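Local coordinates for protein ecto-NAD+ glycohydrolase (CD38 molecule) (Bos taurus, PDB 3GC6) that is a CD38-type ectoenzyme of the ADP-ribosyl cyclase family, with a largely helical part and a four-stranded parallel beta-sheet, at residues Gly15-Ala18 / Lys22-Gln25; Arg40-Gln45 / Asn73-Thr78; Gln45-Ala50 / Thr109-Leu114; Met52-Ser57 / Glu66-Leu71. The protein carries 1 engineered substitution. One frame throughout, in Å; residues are numbered along the deposited sequence.

Interaction 1. Residues Gly15-Ala18 / Lys22-Gln25; sequences GSTA and KIIQ
Thr17 and Ala18 both close on a single side chain, Ile23, where the loop after strand 13-14 leads into helix 20-35. Just ahead of this pair, Ser16 ties the loop down: its OG is hydrogen-bonded to Asn130 O and Cys121 N, and its backbone pairs with Asn130. Thr17 comes next and points its CB at the helix. With CG2 anti to the backbone N and OG1 beside it (chi1 -57°), the methyl is the branch that faces Ile23 CD1, at 3.6 Å. The Thr17 and Ile23 side chains cross at about a right angle, methyl against methyl. At Ala18 the backbone takes over, with its carbonyl O lying 3.5 Å from the same Ile23 CD1. That terminal methyl reaches both residues because the Ile23 chain is stretched beyond CG1 (chi2 165°). Leu118 lies against Thr17 and Ile23 as well, completing a small apolar patch near the surface. Two methyls and one carbonyl oxygen make the contact, whereas Thr17 OG1 is held by Arg119 N; cohesion here is therefore dispersive and weakly directional, the directional bonds of Ser16 and Thr17 going to Asn130, Cys121 and Arg119.

Interaction 2. Residues Arg40-Gln45 / Asn73-Thr78; sequences RSRNCQ and NLAPPT. With SO4 (sulfate ion), chain I.
Arg42 reaches the 73-78 segment just after the weakly bonded turn at 73-74, where its NH2 donates a hydrogen bond to Leu74 O at 3.2 Å. The bond is moderately bent (146° at the hydrogen), and the nitrogen approaches from above the carbonyl plane, 52° out of it. Farther back along the same side chain, Arg42 CD lies 3.3 Å from Leu74 O and 4.2 Å from Ala75 CB, while NH2 also approaches Pro76 CD at 3.9 Å. A bend at chi2 (-85°) turns the chain toward Leu74 O, and it crosses the Pro76 ring at about a right angle. Leu74 O has a second donor, a water at 2.9 Å, which in turn accepts from Asn43 N at 3.2 Å. Behind this shell, Asn43 N-caps helix 44-55 through its OD1 and Ala46 N, Cys44 is joined to Cys28 by a disulfide, and Arg42 N bonds to Gln33 OE1 of the second subunit. The contact thus ties the loop ahead of helix 44-55 to the 74-76 chain within the helical part of the ADP-ribosyl cyclase fold. Ile47 of helix 44-55 and Leu110 of helix 110-115 both pack on Arg42 and Ala75, and Pro77 leans on helix 145-159.

Interaction 3. Residues Gln45-Ala50 / Thr109-Leu114; sequences QAIRQA and TLLGYL. With SO4 (sulfate ion), chain I.
No flat group stands between Ile47 of helix 44-55 and the three leucines it meets on helix 110-115, Leu110, Leu111 and Leu114: this is an aliphatic helix-helix contact in the buried helical part of the ADP-ribosyl cyclase fold, with the planar side chains at its margins. The Tyr113 ring turns to helix 20-35, where it meets the inclined ring of Tyr31. The Gln45 amide, at the end of a fully extended chain, gives a hydrogen bond from NE2 to O1 of a sulfate ion, probably from the crystallisation liquor, at 2.9 Å; Gln45 and Arg48 of the second subunit bind the same ion. The axes of segments 45-50 and 110-114 cross at -64° and come no closer than 12.4 Å, a spacing bridged by side chains. Ile47 splits its two branches over the partners. Its CG1 arm, anti to the carbonyl carbon (chi1 -74°), meets Leu110 tip to tip, CD1 to CD1 at 4.1 Å. Its CG2 methyl touches both Leu114 CD2 (3.7 Å) and Leu111 CD2 (4.1 Å), the Ile47 and Leu114 side chains crossing at about a right angle. At the start of helix 110-115, Thr109 OG1, as the N-cap, accepts from Gly112 N at 3.0 Å and 147°.

Interaction 4. Residues Met52-Ser57 / Glu66-Leu71; sequences MSAFIS and EDYNSL
Ala54 meets Asp67 and Tyr68 through its CB, and the direct contacts are all van der Waals. The methyl lies 3.4 Å from Asp67 O and, beside it, 3.7 Å from Tyr68 CE1, approaching that ring obliquely. In return, Asp67 CB comes to 3.9 Å from Ala54 O. With CA atoms only 5.4 Å apart, the Ala54 and Asp67 backbones lie close, and the small methyl fits beside the peptide. Tyr68 CG stands anti to its own carbonyl carbon (chi1 -77°), which swings the ring across to the methyl.

Two consecutive helices of the helical part of the ADP-ribosyl cyclase fold come together here: the Ala54 region of helix 44-55 faces a 3-10 turn, 66-68, that leads directly into helix 69-74. In the first of them, Met52 O accepts from both Phe55 N at 3.2 Å and Ile56 N at 2.9 Å.

Aromatic neighbours lie around the pair: the Tyr68 ring meets Phe149 of helix 145-159 edge-to-face, and Phe55 meets the ring of Trp120 while Ile56 CG1 lies over the rim of one Phe55 face.

Hydrogen bonds run to residues outside the two segments: Tyr68 OH is bonded to Tyr145 O and to Trp120 NE1, two partners that fix the far end of the buried ring, and Asp67 OD2 pairs with Tyr145 OH and Thr64 N, so Tyr145 engages both residues that face Ala54. Charge enters through Lys58, whose NZ bonds to Ala54 O and forms a long, weak ion pair with Asp67 OD1.

Helix 44-55 is the common thread: interactions 2, 3 and 4 all use it, and interaction 1 joins helix 20-35, the helix before it in the chain, to its leading loop. Interactions 2 and 3 share Gln45, have centres about 7 Å apart, and alternate their segments along the sequence; interaction 4 is nested inside the loops that both close. Leu71 joins interaction 4 to interaction 3 by packing on Ile47 and Leu111, and Ile24 links interaction 1 to interaction 3 through Arg48 and Leu114. The centres of interactions 1 and 2 are the most distant, about 19 Å apart. Together the contacts knit the helical part of the chain; interactions 1, 2 and 3 reach the second subunit, and Gln45 the sulfate.

Interaction 1. Residues Gly15-Ala18 / Lys22-Gln25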
loop_
_atom_site.group_PDB
_atom_site.type_symbol
_atom_site.label_atom_id
_atom_site.label_comp_id
_atom_site.label_asym_id
_atom_site.label_seq_id
_atom_site.Cartn_x
_atom_site.Cartn_y
_atom_site.Cartn_z
ATOM N N GLY A 15 5.658 -30.223 -6.881
ATOM C CA GLY A 15 6.400 -29.107 -7.406
ATOM C C GLY A 15 5.883 -27.736 -7.020
ATOM O O GLY A 15 4.791 -27.593 -6.473
ATOM N N SER A 16 6.703 -26.725 -7.293
ATOM C CA SER A 16 6.325 -25.344 -7.013
ATOM C C SER A 16 5.012 -24.964 -7.670
ATOM O O SER A 16 4.683 -25.419 -8.786
ATOM C CB SER A 16 7.397 -24.364 -7.501
ATOM O OG SER A 16 8.646 -24.607 -6.876
ATOM N N THR A 17 4.253 -24.123 -6.987
ATOM C CA THR A 17 3.026 -23.563 -7.558
ATOM C C THR A 17 3.359 -22.835 -8.859
ATOM O O THR A 17 4.270 -22.011 -8.897
ATOM C CB THR A 17 2.415 -22.570 -6.587
ATOM O OG1 THR A 17 2.174 -23.235 -5.337
ATOM C CG2 THR A 17 1.068 -22.061 -7.143
ATOM N N ALA A 18 2.617 -23.126 -9.933
ATOM C CA ALA A 18 2.857 -22.447 -11.194
ATOM C C ALA A 18 2.606 -20.947 -11.035
ATOM O O ALA A 18 1.679 -20.542 -10.319
ATOM C CB ALA A 18 1.951 -23.028 -12.310
ATOM N N LYS A 22 3.732 -14.292 -9.917
ATOM C CA LYS A 22 2.516 -13.513 -10.176
ATOM C C LYS A 22 1.619 -13.560 -8.947
ATOM O O LYS A 22 1.040 -12.537 -8.537
ATOM C CB LYS A 22 1.751 -14.040 -11.378
ATOM C CG LYS A 22 0.462 -13.225 -11.643
ATOM C CD LYS A 22 -0.347 -13.810 -12.765
ATOM C CE LYS A 22 -1.240 -14.910 -12.285
ATOM N NZ LYS A 22 -2.360 -15.086 -13.240
ATOM N N ILE A 23 1.504 -14.750 -8.360
ATOM C CA ILE A 23 0.624 -14.914 -7.221
ATOM C C ILE A 23 1.114 -14.060 -6.051
ATOM O O ILE A 23 0.316 -13.376 -5.400
ATOM C CB ILE A 23 0.529 -16.394 -6.801
ATOM C CG1 ILE A 23 -0.145 -17.193 -7.920
ATOM C CG2 ILE A 23 -0.237 -16.549 -5.489
ATOM C CD1 ILE A 23 0.031 -18.702 -7.791
ATOM N N ILE A 24 2.418 -14.120 -5.769
ATOM C CA ILE A 24 2.985 -13.310 -4.691
ATOM C C ILE A 24 2.653 -11.836 -4.890
ATOM O O ILE A 24 2.139 -11.170 -3.987
ATOM C CB ILE A 24 4.509 -13.467 -4.618
ATOM C CG1 ILE A 24 4.842 -14.896 -4.204
ATOM C CG2 ILE A 24 5.094 -12.455 -3.649
ATOM C CD1 ILE A 24 4.283 -15.281 -2.852
ATOM N N GLN A 25 2.935 -11.361 -6.100
ATOM C CA GLN A 25 2.745 -9.951 -6.492
ATOM C C GLN A 25 1.304 -9.559 -6.264
ATOM O O GLN A 25 1.013 -8.554 -5.598
ATOM C CB GLN A 25 3.081 -9.756 -7.984
ATOM C CG GLN A 25 2.717 -8.332 -8.526
ATOM C CD GLN A 25 1.391 -8.258 -9.303
ATOM O OE1 GLN A 25 0.472 -7.503 -8.943
ATOM N NE2 GLN A 25 1.298 -9.033 -10.385
#

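Interaction 2. Residues Arg40-Gln45 / Asn73-Thr78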
loop_
_atom_site.group_PDB
_atom_site.type_symbol
_atom_site.label_atom_id
_atom_site.label_comp_id
_atom_site.label_asym_id
_atom_site.label_seq_id
_atom_site.Cartn_x
_atom_site.Cartn_y
_atom_site.Cartn_z
ATOM N N ARG A 40 1.361 1.332 7.845
ATOM C CA ARG A 40 2.619 1.850 7.270
ATOM C C ARG A 40 2.889 1.137 5.948
ATOM O O ARG A 40 2.628 -0.059 5.835
ATOM C CB ARG A 40 3.789 1.620 8.218
ATOM N N SER A 41 3.405 1.856 4.960
ATOM C CA SER A 41 3.505 1.282 3.614
ATOM C C SER A 41 4.572 0.180 3.516
ATOM O O SER A 41 5.523 0.160 4.290
ATOM C CB SER A 41 3.758 2.366 2.578
ATOM O OG SER A 41 5.051 2.914 2.709
ATOM N N ARG A 42 4.394 -0.733 2.560
ATOM C CA ARG A 42 5.339 -1.841 2.341
ATOM C C ARG A 42 5.627 -1.855 0.844
ATOM O O ARG A 42 4.749 -1.547 0.050
ATOM C CB ARG A 42 4.705 -3.166 2.773
ATOM C CG ARG A 42 4.285 -3.218 4.257
ATOM C CD ARG A 42 5.412 -3.616 5.216
ATOM N NE ARG A 42 5.006 -3.302 6.593
ATOM C CZ ARG A 42 5.849 -3.109 7.599
ATOM N NH1 ARG A 42 5.395 -2.811 8.808
ATOM N NH2 ARG A 42 7.150 -3.228 7.402
ATOM N N ASN A 43 6.849 -2.176 0.436
ATOM C CA ASN A 43 7.180 -2.105 -0.988
ATOM C C ASN A 43 7.000 -3.509 -1.559
ATOM O O ASN A 43 7.832 -4.383 -1.327
ATOM C CB ASN A 43 8.638 -1.630 -1.165
ATOM C CG ASN A 43 9.115 -1.641 -2.606
ATOM O OD1 ASN A 43 8.510 -2.234 -3.512
ATOM N ND2 ASN A 43 10.251 -0.978 -2.826
ATOM N N CYS A 44 5.908 -3.751 -2.269
ATOM C CA CYS A 44 5.628 -5.122 -2.716
ATOM C C CYS A 44 6.604 -5.676 -3.752
ATOM O O CYS A 44 6.822 -6.882 -3.820
ATOM C CB CYS A 44 4.199 -5.283 -3.217
ATOM S SG CYS A 44 2.985 -5.329 -1.874
ATOM N N GLN A 45 7.153 -4.802 -4.601
ATOM C CA GLN A 45 8.178 -5.232 -5.540
ATOM C C GLN A 45 9.376 -5.754 -4.761
ATOM O O GLN A 45 9.914 -6.824 -5.074
ATOM C CB GLN A 45 8.621 -4.086 -6.472
ATOM C CG GLN A 45 9.748 -4.521 -7.432
ATOM C CD GLN A 45 10.207 -3.427 -8.374
ATOM O OE1 GLN A 45 9.670 -2.320 -8.368
ATOM N NE2 GLN A 45 11.212 -3.742 -9.209
ATOM N N ASN A 73 12.434 -8.856 7.518
ATOM C CA ASN A 73 12.690 -7.441 7.831
ATOM C C ASN A 73 11.808 -6.490 7.043
ATOM O O ASN A 73 11.471 -5.413 7.524
ATOM C CB ASN A 73 14.150 -7.055 7.591
ATOM C CG ASN A 73 15.076 -7.601 8.649
ATOM O OD1 ASN A 73 14.640 -8.110 9.690
ATOM N ND2 ASN A 73 16.381 -7.500 8.382
ATOM N N LEU A 74 11.436 -6.883 5.827
ATOM C CA LEU A 74 10.594 -6.033 4.995
ATOM C C LEU A 74 9.121 -6.056 5.438
ATOM O O LEU A 74 8.370 -5.129 5.135
ATOM C CB LEU A 74 10.676 -6.444 3.529
ATOM C CG LEU A 74 12.013 -6.146 2.841
ATOM C CD1 LEU A 74 12.071 -6.809 1.493
ATOM C CD2 LEU A 74 12.219 -4.644 2.715
ATOM N N ALA A 75 8.717 -7.113 6.151
ATOM C CA ALA A 75 7.318 -7.261 6.548
ATOM C C ALA A 75 7.209 -8.258 7.725
ATOM O O ALA A 75 6.803 -9.405 7.546
ATOM C CB ALA A 75 6.460 -7.710 5.361
ATOM N N PRO A 76 7.603 -7.830 8.936
ATOM C CA PRO A 76 7.596 -8.778 10.054
ATOM C C PRO A 76 6.191 -9.223 10.387
ATOM O O PRO A 76 5.261 -8.425 10.253
ATOM C CB PRO A 76 8.148 -7.968 11.234
ATOM C CG PRO A 76 8.830 -6.801 10.619
ATOM C CD PRO A 76 8.164 -6.511 9.302
ATOM N N PRO A 77 6.024 -10.482 10.817
ATOM C CA PRO A 77 4.668 -11.006 11.111
ATOM C C PRO A 77 4.199 -10.618 12.519
ATOM O O PRO A 77 3.925 -11.478 13.370
ATOM C CB PRO A 77 4.866 -12.512 11.010
ATOM C CG PRO A 77 6.287 -12.701 11.488
ATOM C CD PRO A 77 7.053 -11.545 10.910
ATOM N N THR A 78 4.057 -9.323 12.726
ATOM C CA THR A 78 3.734 -8.732 14.023
ATOM C C THR A 78 2.239 -8.407 14.017
ATOM O O THR A 78 1.762 -7.809 13.047
ATOM C CB THR A 78 4.553 -7.428 14.186
ATOM O OG1 THR A 78 5.950 -7.727 14.064
ATOM C CG2 THR A 78 4.308 -6.770 15.521
HETATM S S SO4 I . 11.795 -2.660 -12.935
HETATM O O1 SO4 I . 12.333 -2.445 -11.590
HETATM O O2 SO4 I . 12.485 -1.781 -13.879
HETATM O O3 SO4 I . 11.971 -4.047 -13.361
HETATM O O4 SO4 I . 10.371 -2.338 -12.918
HETATM O O HOH W 1 8.436 -3.157 2.996
#

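Interaction 3. Residues Gln45-Ala50 / Thr109-Leu114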
loop_
_atom_site.group_PDB
_atom_site.type_symbol
_atom_site.label_atom_id
_atom_site.label_comp_id
_atom_site.label_asym_id
_atom_site.label_seq_id
_atom_site.Cartn_x
_atom_site.Cartn_y
_atom_site.Cartn_z
ATOM N N GLN A 45 7.153 -4.802 -4.601
ATOM C CA GLN A 45 8.178 -5.232 -5.540
ATOM C C GLN A 45 9.376 -5.754 -4.761
ATOM O O GLN A 45 9.914 -6.824 -5.074
ATOM C CB GLN A 45 8.621 -4.086 -6.472
ATOM C CG GLN A 45 9.748 -4.521 -7.432
ATOM C CD GLN A 45 10.207 -3.427 -8.374
ATOM O OE1 GLN A 45 9.670 -2.320 -8.368
ATOM N NE2 GLN A 45 11.212 -3.742 -9.209
ATOM N N ALA A 46 9.808 -4.995 -3.758
ATOM C CA ALA A 46 10.954 -5.403 -2.950
ATOM C C ALA A 46 10.674 -6.699 -2.184
ATOM O O ALA A 46 11.553 -7.554 -2.045
ATOM C CB ALA A 46 11.415 -4.305 -1.991
ATOM N N ILE A 47 9.462 -6.818 -1.632
ATOM C CA ILE A 47 9.074 -8.053 -0.920
ATOM C C ILE A 47 9.126 -9.283 -1.840
ATOM O O ILE A 47 9.690 -10.342 -1.474
ATOM C CB ILE A 47 7.691 -7.871 -0.241
ATOM C CG1 ILE A 47 7.863 -6.965 0.979
ATOM C CG2 ILE A 47 7.138 -9.209 0.202
ATOM C CD1 ILE A 47 6.524 -6.344 1.479
ATOM N N ARG A 48 8.555 -9.167 -3.037
ATOM C CA ARG A 48 8.611 -10.272 -3.989
ATOM C C ARG A 48 10.068 -10.597 -4.327
ATOM O O ARG A 48 10.475 -11.764 -4.345
ATOM C CB ARG A 48 7.846 -9.941 -5.276
ATOM C CG ARG A 48 7.816 -11.070 -6.289
ATOM C CD ARG A 48 6.985 -10.674 -7.513
ATOM N NE ARG A 48 7.556 -9.498 -8.183
ATOM C CZ ARG A 48 6.946 -8.317 -8.307
ATOM N NH1 ARG A 48 7.557 -7.317 -8.928
ATOM N NH2 ARG A 48 5.729 -8.129 -7.820
ATOM N N GLN A 49 10.853 -9.563 -4.616
ATOM C CA GLN A 49 12.240 -9.812 -5.012
ATOM C C GLN A 49 13.015 -10.506 -3.867
ATOM O O GLN A 49 13.803 -11.440 -4.126
ATOM C CB GLN A 49 12.910 -8.505 -5.449
ATOM C CG GLN A 49 12.371 -8.062 -6.814
ATOM C CD GLN A 49 12.836 -6.680 -7.205
ATOM O OE1 GLN A 49 13.325 -5.936 -6.367
ATOM N NE2 GLN A 49 12.677 -6.331 -8.481
ATOM N N ALA A 50 12.788 -10.058 -2.625
ATOM C CA ALA A 50 13.448 -10.669 -1.453
ATOM C C ALA A 50 12.991 -12.121 -1.255
ATOM O O ALA A 50 13.791 -12.977 -0.872
ATOM C CB ALA A 50 13.175 -9.854 -0.182
ATOM N N THR A 109 -0.969 -12.431 8.513
ATOM C CA THR A 109 0.126 -11.471 8.402
ATOM C C THR A 109 0.422 -11.285 6.908
ATOM O O THR A 109 -0.003 -12.103 6.084
ATOM C CB THR A 109 1.410 -12.005 9.102
ATOM O OG1 THR A 109 1.873 -13.212 8.483
ATOM C CG2 THR A 109 1.121 -12.259 10.598
ATOM N N LEU A 110 1.181 -10.244 6.549
ATOM C CA LEU A 110 1.483 -10.032 5.116
ATOM C C LEU A 110 2.158 -11.268 4.511
ATOM O O LEU A 110 1.697 -11.845 3.508
ATOM C CB LEU A 110 2.361 -8.804 4.938
ATOM C CG LEU A 110 2.576 -8.295 3.505
ATOM C CD1 LEU A 110 2.970 -6.804 3.518
ATOM C CD2 LEU A 110 3.658 -9.120 2.819
ATOM N N LEU A 111 3.243 -11.702 5.157
ATOM C CA LEU A 111 4.008 -12.808 4.585
ATOM C C LEU A 111 3.209 -14.124 4.616
ATOM O O LEU A 111 3.335 -14.957 3.701
ATOM C CB LEU A 111 5.383 -12.954 5.284
ATOM C CG LEU A 111 6.335 -11.784 5.009
ATOM C CD1 LEU A 111 7.647 -11.994 5.770
ATOM C CD2 LEU A 111 6.621 -11.645 3.465
ATOM N N GLY A 112 2.475 -14.354 5.721
ATOM C CA GLY A 112 1.644 -15.556 5.826
ATOM C C GLY A 112 0.577 -15.563 4.742
ATOM O O GLY A 112 0.245 -16.614 4.180
ATOM N N TYR A 113 0.019 -14.395 4.465
ATOM C CA TYR A 113 -0.980 -14.272 3.421
ATOM C C TYR A 113 -0.392 -14.551 2.038
ATOM O O TYR A 113 -1.002 -15.262 1.222
ATOM C CB TYR A 113 -1.607 -12.866 3.497
ATOM C CG TYR A 113 -2.727 -12.629 2.505
ATOM C CD1 TYR A 113 -4.023 -12.978 2.828
ATOM C CD2 TYR A 113 -2.495 -12.031 1.270
ATOM C CE1 TYR A 113 -5.076 -12.758 1.916
ATOM C CE2 TYR A 113 -3.538 -11.795 0.362
ATOM C CZ TYR A 113 -4.818 -12.175 0.694
ATOM O OH TYR A 113 -5.872 -11.947 -0.198
ATOM N N LEU A 114 0.792 -14.008 1.761
ATOM C CA LEU A 114 1.413 -14.295 0.459
ATOM C C LEU A 114 1.609 -15.804 0.252
ATOM O O LEU A 114 1.368 -16.313 -0.835
ATOM C CB LEU A 114 2.785 -13.632 0.347
ATOM C CG LEU A 114 2.886 -12.253 -0.267
ATOM C CD1 LEU A 114 1.734 -11.340 0.081
ATOM C CD2 LEU A 114 4.320 -11.616 -0.074
HETATM S S SO4 I . 11.795 -2.660 -12.935
HETATM O O1 SO4 I . 12.333 -2.445 -11.590
HETATM O O2 SO4 I . 12.485 -1.781 -13.879
HETATM O O3 SO4 I . 11.971 -4.047 -13.361
HETATM O O4 SO4 I . 10.371 -2.338 -12.918
#

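Interaction 4. Residues Met52-Ser57 / Glu66-Leu71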
loop_
_atom_site.group_PDB
_atom_site.type_symbol
_atom_site.label_atom_id
_atom_site.label_comp_id
_atom_site.label_asym_id
_atom_site.label_seq_id
_atom_site.Cartn_x
_atom_site.Cartn_y
_atom_site.Cartn_z
ATOM N N MET A 52 11.946 -14.256 -3.562
ATOM C CA MET A 52 12.628 -15.065 -4.585
ATOM C C MET A 52 14.112 -15.241 -4.272
ATOM O O MET A 52 14.645 -16.357 -4.366
ATOM C CB MET A 52 12.416 -14.438 -5.988
ATOM C CG MET A 52 10.929 -14.180 -6.286
ATOM S SD MET A 52 9.993 -15.771 -6.271
ATOM C CE MET A 52 10.947 -16.601 -7.403
ATOM N N SER A 53 14.762 -14.149 -3.880
ATOM C CA SER A 53 16.203 -14.176 -3.599
ATOM C C SER A 53 16.532 -15.170 -2.484
ATOM O O SER A 53 17.576 -15.825 -2.504
ATOM C CB SER A 53 16.670 -12.778 -3.200
ATOM O OG SER A 53 16.868 -11.989 -4.364
ATOM N N ALA A 54 15.619 -15.295 -1.527
ATOM C CA ALA A 54 15.861 -16.137 -0.358
ATOM C C ALA A 54 16.175 -17.578 -0.769
ATOM O O ALA A 54 17.003 -18.228 -0.118
ATOM C CB ALA A 54 14.669 -16.112 0.572
ATOM N N PHE A 55 15.532 -18.087 -1.824
ATOM C CA PHE A 55 15.642 -19.517 -2.168
ATOM C C PHE A 55 16.139 -19.838 -3.585
ATOM O O PHE A 55 16.628 -20.957 -3.858
ATOM C CB PHE A 55 14.312 -20.272 -1.887
ATOM C CG PHE A 55 13.205 -19.961 -2.868
ATOM C CD1 PHE A 55 12.989 -20.765 -3.980
ATOM C CD2 PHE A 55 12.405 -18.847 -2.681
ATOM C CE1 PHE A 55 11.984 -20.475 -4.898
ATOM C CE2 PHE A 55 11.382 -18.536 -3.611
ATOM C CZ PHE A 55 11.172 -19.368 -4.711
ATOM N N ILE A 56 15.987 -18.894 -4.512
ATOM C CA ILE A 56 16.283 -19.209 -5.915
ATOM C C ILE A 56 17.756 -19.566 -6.117
ATOM O O ILE A 56 18.626 -18.901 -5.555
ATOM C CB ILE A 56 15.825 -18.046 -6.840
ATOM C CG1 ILE A 56 14.296 -18.042 -6.988
ATOM C CG2 ILE A 56 16.500 -18.148 -8.220
ATOM C CD1 ILE A 56 13.779 -19.164 -7.884
ATOM N N SER A 57 17.986 -20.643 -6.876
ATOM C CA SER A 57 19.329 -21.086 -7.288
ATOM C C SER A 57 20.142 -21.679 -6.139
ATOM O O SER A 57 21.350 -21.966 -6.302
ATOM C CB SER A 57 20.114 -19.961 -7.996
ATOM O OG SER A 57 21.082 -20.487 -8.908
ATOM N N GLU A 66 18.183 -18.009 8.538
ATOM C CA GLU A 66 18.863 -16.758 8.183
ATOM C C GLU A 66 18.624 -16.376 6.713
ATOM O O GLU A 66 18.671 -15.200 6.355
ATOM C CB GLU A 66 20.373 -16.854 8.468
ATOM C CG GLU A 66 20.739 -17.025 9.958
ATOM C CD GLU A 66 20.371 -18.382 10.551
ATOM O OE1 GLU A 66 20.505 -19.428 9.864
ATOM O OE2 GLU A 66 19.940 -18.396 11.734
ATOM N N ASP A 67 18.392 -17.367 5.849
ATOM C CA ASP A 67 18.053 -17.070 4.455
ATOM C C ASP A 67 16.818 -16.151 4.323
ATOM O O ASP A 67 16.639 -15.468 3.311
ATOM C CB ASP A 67 17.808 -18.353 3.658
ATOM C CG ASP A 67 19.096 -19.151 3.419
ATOM O OD1 ASP A 67 20.174 -18.533 3.376
ATOM O OD2 ASP A 67 19.002 -20.376 3.273
ATOM N N TYR A 68 15.957 -16.152 5.347
ATOM C CA TYR A 68 14.706 -15.380 5.272
ATOM C C TYR A 68 14.759 -14.080 6.094
ATOM O O TYR A 68 13.782 -13.316 6.141
ATOM C CB TYR A 68 13.543 -16.243 5.747
ATOM C CG TYR A 68 13.084 -17.271 4.732
ATOM C CD1 TYR A 68 12.470 -16.866 3.529
ATOM C CD2 TYR A 68 13.245 -18.648 4.975
ATOM C CE1 TYR A 68 12.022 -17.800 2.594
ATOM C CE2 TYR A 68 12.794 -19.590 4.030
ATOM C CZ TYR A 68 12.185 -19.166 2.860
ATOM O OH TYR A 68 11.713 -20.093 1.953
ATOM N N ASN A 69 15.903 -13.809 6.728
ATOM C CA ASN A 69 15.970 -12.593 7.554
ATOM C C ASN A 69 15.617 -11.312 6.773
ATOM O O ASN A 69 14.857 -10.474 7.273
ATOM C CB ASN A 69 17.329 -12.464 8.310
ATOM C CG ASN A 69 17.340 -13.180 9.680
ATOM O OD1 ASN A 69 17.755 -12.594 10.685
ATOM N ND2 ASN A 69 16.897 -14.439 9.729
ATOM N N SER A 70 16.148 -11.145 5.562
ATOM C CA SER A 70 15.867 -9.930 4.758
ATOM C C SER A 70 14.390 -9.783 4.333
ATOM O O SER A 70 13.833 -8.674 4.288
ATOM C CB SER A 70 16.779 -9.869 3.531
ATOM O OG SER A 70 18.139 -9.721 3.919
ATOM N N LEU A 71 13.754 -10.907 4.008
ATOM C CA LEU A 71 12.326 -10.910 3.689
ATOM C C LEU A 71 11.507 -10.518 4.932
ATOM O O LEU A 71 10.603 -9.672 4.852
ATOM C CB LEU A 71 11.919 -12.310 3.228
ATOM C CG LEU A 71 10.419 -12.417 2.921
ATOM C CD1 LEU A 71 9.955 -11.571 1.729
ATOM C CD2 LEU A 71 10.080 -13.872 2.701
#